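Troponin C (Chlamys nipponensis akazara, PDB 3TZ1) binds calcium through its C-terminal domain, and as the calcium-binding subunit of troponin probably relieves the inhibition of actin filaments in striated muscle. Local coordinates at residues Asp53-Gly58 / Tyr62-Cys67. Sequence-based numbering, arbitrary orientation.
Sequences DTDGSG and YEEFKC. With CA (calcium ion), chain C.
Glu64 OE2 is gripped from several directions: it binds the calcium ion at 2.6 Å, takes a hydrogen bond from Thr54 N at 3.1 Å and a weak one from Thr54 OG1. The amide comes from above the carboxylate plane, 64° out of it. Glu64 OE1 also lies 2.6 Å from the calcium, making the chelation bidentate, and accepts a hydrogen bond from Asp61 N. Glutamate suits this place because its chain, extended beyond CG, spans from helix 62-70 to the ion. Asp53 and Asp55, with shorter arms, serve from the loop itself, each giving OD1 at 2.3 Å; the planes of their carboxylates are turned 71° and 59° from that of Glu64, and the four carboxylate oxygens meet at calcium, whose charge probably offsets their mutual repulsion. Asp53 OD2 meanwhile receives Gly58 N at 2.8 Å, so that, with OD1 on the metal, both oxygens are held and the carboxylate's rotation is fixed. Gly56 and Gly58 both have positive phi, which glycine adopts easily. Ser57 OG at 2.7 Å, Thr59 O and a water, which also donates to Asp55 OD2, complete a seven-oxygen shell, the pentagonal-bipyramidal type of coordination characteristic of the calcium-loaded EF-hand helix-loop-helix.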
loop_
_atom_site.group_PDB
_atom_site.type_symbol
_atom_site.label_atom_id
_atom_site.label_comp_id
_atom_site.label_asym_id
_atom_site.label_seq_id
_atom_site.Cartn_x
_atom_site.Cartn_y
_atom_site.Cartn_z
ATOM N N ASP A 53 -5.010 5.777 1.841
ATOM C CA ASP A 53 -4.780 7.195 1.999
ATOM C C ASP A 53 -6.087 7.736 2.552
ATOM O O ASP A 53 -7.027 8.066 1.815
ATOM C CB ASP A 53 -4.489 7.771 0.607
ATOM C CG ASP A 53 -4.521 9.282 0.573
ATOM O OD1 ASP A 53 -4.256 9.887 1.622
ATOM O OD2 ASP A 53 -4.808 9.865 -0.500
ATOM N N THR A 54 -6.112 7.915 3.864
ATOM C CA THR A 54 -7.391 8.120 4.536
ATOM C C THR A 54 -7.822 9.580 4.560
ATOM O O THR A 54 -9.004 9.893 4.761
ATOM C CB THR A 54 -7.389 7.499 5.954
ATOM O OG1 THR A 54 -6.198 7.887 6.649
ATOM C CG2 THR A 54 -7.424 5.975 5.862
ATOM N N ASP A 55 -6.875 10.485 4.339
ATOM C CA ASP A 55 -7.229 11.901 4.292
ATOM C C ASP A 55 -7.408 12.448 2.871
ATOM O O ASP A 55 -7.681 13.633 2.686
ATOM C CB ASP A 55 -6.293 12.768 5.149
ATOM C CG ASP A 55 -4.832 12.579 4.803
ATOM O OD1 ASP A 55 -4.558 12.088 3.700
ATOM O OD2 ASP A 55 -3.961 12.917 5.633
ATOM N N GLY A 56 -7.272 11.576 1.874
ATOM C CA GLY A 56 -7.411 11.974 0.484
ATOM C C GLY A 56 -6.374 12.995 0.052
ATOM O O GLY A 56 -6.643 13.854 -0.785
ATOM N N SER A 57 -5.180 12.905 0.626
ATOM C CA SER A 57 -4.127 13.866 0.313
ATOM C C SER A 57 -3.379 13.476 -0.956
ATOM O O SER A 57 -2.607 14.266 -1.507
ATOM C CB SER A 57 -3.156 14.010 1.491
ATOM O OG SER A 57 -2.294 12.883 1.588
ATOM N N GLY A 58 -3.615 12.249 -1.420
ATOM C CA GLY A 58 -2.926 11.723 -2.582
ATOM C C GLY A 58 -1.548 11.197 -2.217
ATOM O O GLY A 58 -0.746 10.870 -3.087
ATOM N N TYR A 62 3.526 7.702 6.892
ATOM C CA TYR A 62 3.921 6.465 7.570
ATOM C C TYR A 62 2.844 5.975 8.533
ATOM O O TYR A 62 2.644 4.772 8.702
ATOM C CB TYR A 62 5.261 6.614 8.299
ATOM C CG TYR A 62 5.701 5.341 8.992
ATOM C CD1 TYR A 62 5.646 5.227 10.377
ATOM C CD2 TYR A 62 6.162 4.255 8.264
ATOM C CE1 TYR A 62 6.043 4.064 11.016
ATOM C CE2 TYR A 62 6.556 3.084 8.893
ATOM C CZ TYR A 62 6.500 3.001 10.269
ATOM O OH TYR A 62 6.891 1.841 10.898
ATOM N N GLU A 63 2.138 6.909 9.156
ATOM C CA GLU A 63 1.077 6.525 10.071
ATOM C C GLU A 63 -0.052 5.816 9.326
ATOM O O GLU A 63 -0.597 4.825 9.805
ATOM C CB GLU A 63 0.548 7.740 10.828
ATOM C CG GLU A 63 -0.495 7.404 11.862
ATOM C CD GLU A 63 -0.980 8.630 12.604
ATOM O OE1 GLU A 63 -0.196 9.190 13.401
ATOM O OE2 GLU A 63 -2.140 9.037 12.379
ATOM N N GLU A 64 -0.395 6.320 8.147
ATOM C CA GLU A 64 -1.420 5.680 7.326
ATOM C C GLU A 64 -0.947 4.308 6.881
ATOM O O GLU A 64 -1.711 3.342 6.845
ATOM C CB GLU A 64 -1.750 6.538 6.107
ATOM C CG GLU A 64 -2.424 7.844 6.450
ATOM C CD GLU A 64 -2.602 8.715 5.246
ATOM O OE1 GLU A 64 -1.701 8.708 4.374
ATOM O OE2 GLU A 64 -3.653 9.380 5.151
ATOM N N PHE A 65 0.331 4.229 6.545
ATOM C CA PHE A 65 0.909 2.984 6.077
ATOM C C PHE A 65 0.859 1.945 7.198
ATOM O O PHE A 65 0.491 0.793 6.977
ATOM C CB PHE A 65 2.347 3.228 5.621
ATOM C CG PHE A 65 2.964 2.064 4.906
ATOM C CD1 PHE A 65 2.414 1.589 3.731
ATOM C CD2 PHE A 65 4.116 1.455 5.407
ATOM C CE1 PHE A 65 2.998 0.507 3.060
ATOM C CE2 PHE A 65 4.695 0.377 4.749
ATOM C CZ PHE A 65 4.137 -0.090 3.570
ATOM N N LYS A 66 1.205 2.370 8.412
ATOM C CA LYS A 66 1.229 1.469 9.558
ATOM C C LYS A 66 -0.169 0.976 9.903
ATOM O O LYS A 66 -0.373 -0.205 10.206
ATOM C CB LYS A 66 1.876 2.154 10.768
ATOM C CG LYS A 66 1.994 1.257 11.978
ATOM C CD LYS A 66 2.857 1.875 13.065
ATOM C CE LYS A 66 3.020 0.899 14.223
ATOM N NZ LYS A 66 3.867 1.446 15.319
ATOM N N CYS A 67 -1.131 1.887 9.847
ATOM C CA CYS A 67 -2.526 1.553 10.117
ATOM C C CYS A 67 -2.996 0.433 9.201
ATOM O O CYS A 67 -3.660 -0.501 9.642
ATOM C CB CYS A 67 -3.416 2.780 9.932
ATOM S SG CYS A 67 -3.370 3.942 11.319
HETATM CA CA CA C . -2.727 10.749 3.166
HETATM O O HOH W 1 -1.065 12.042 4.739
#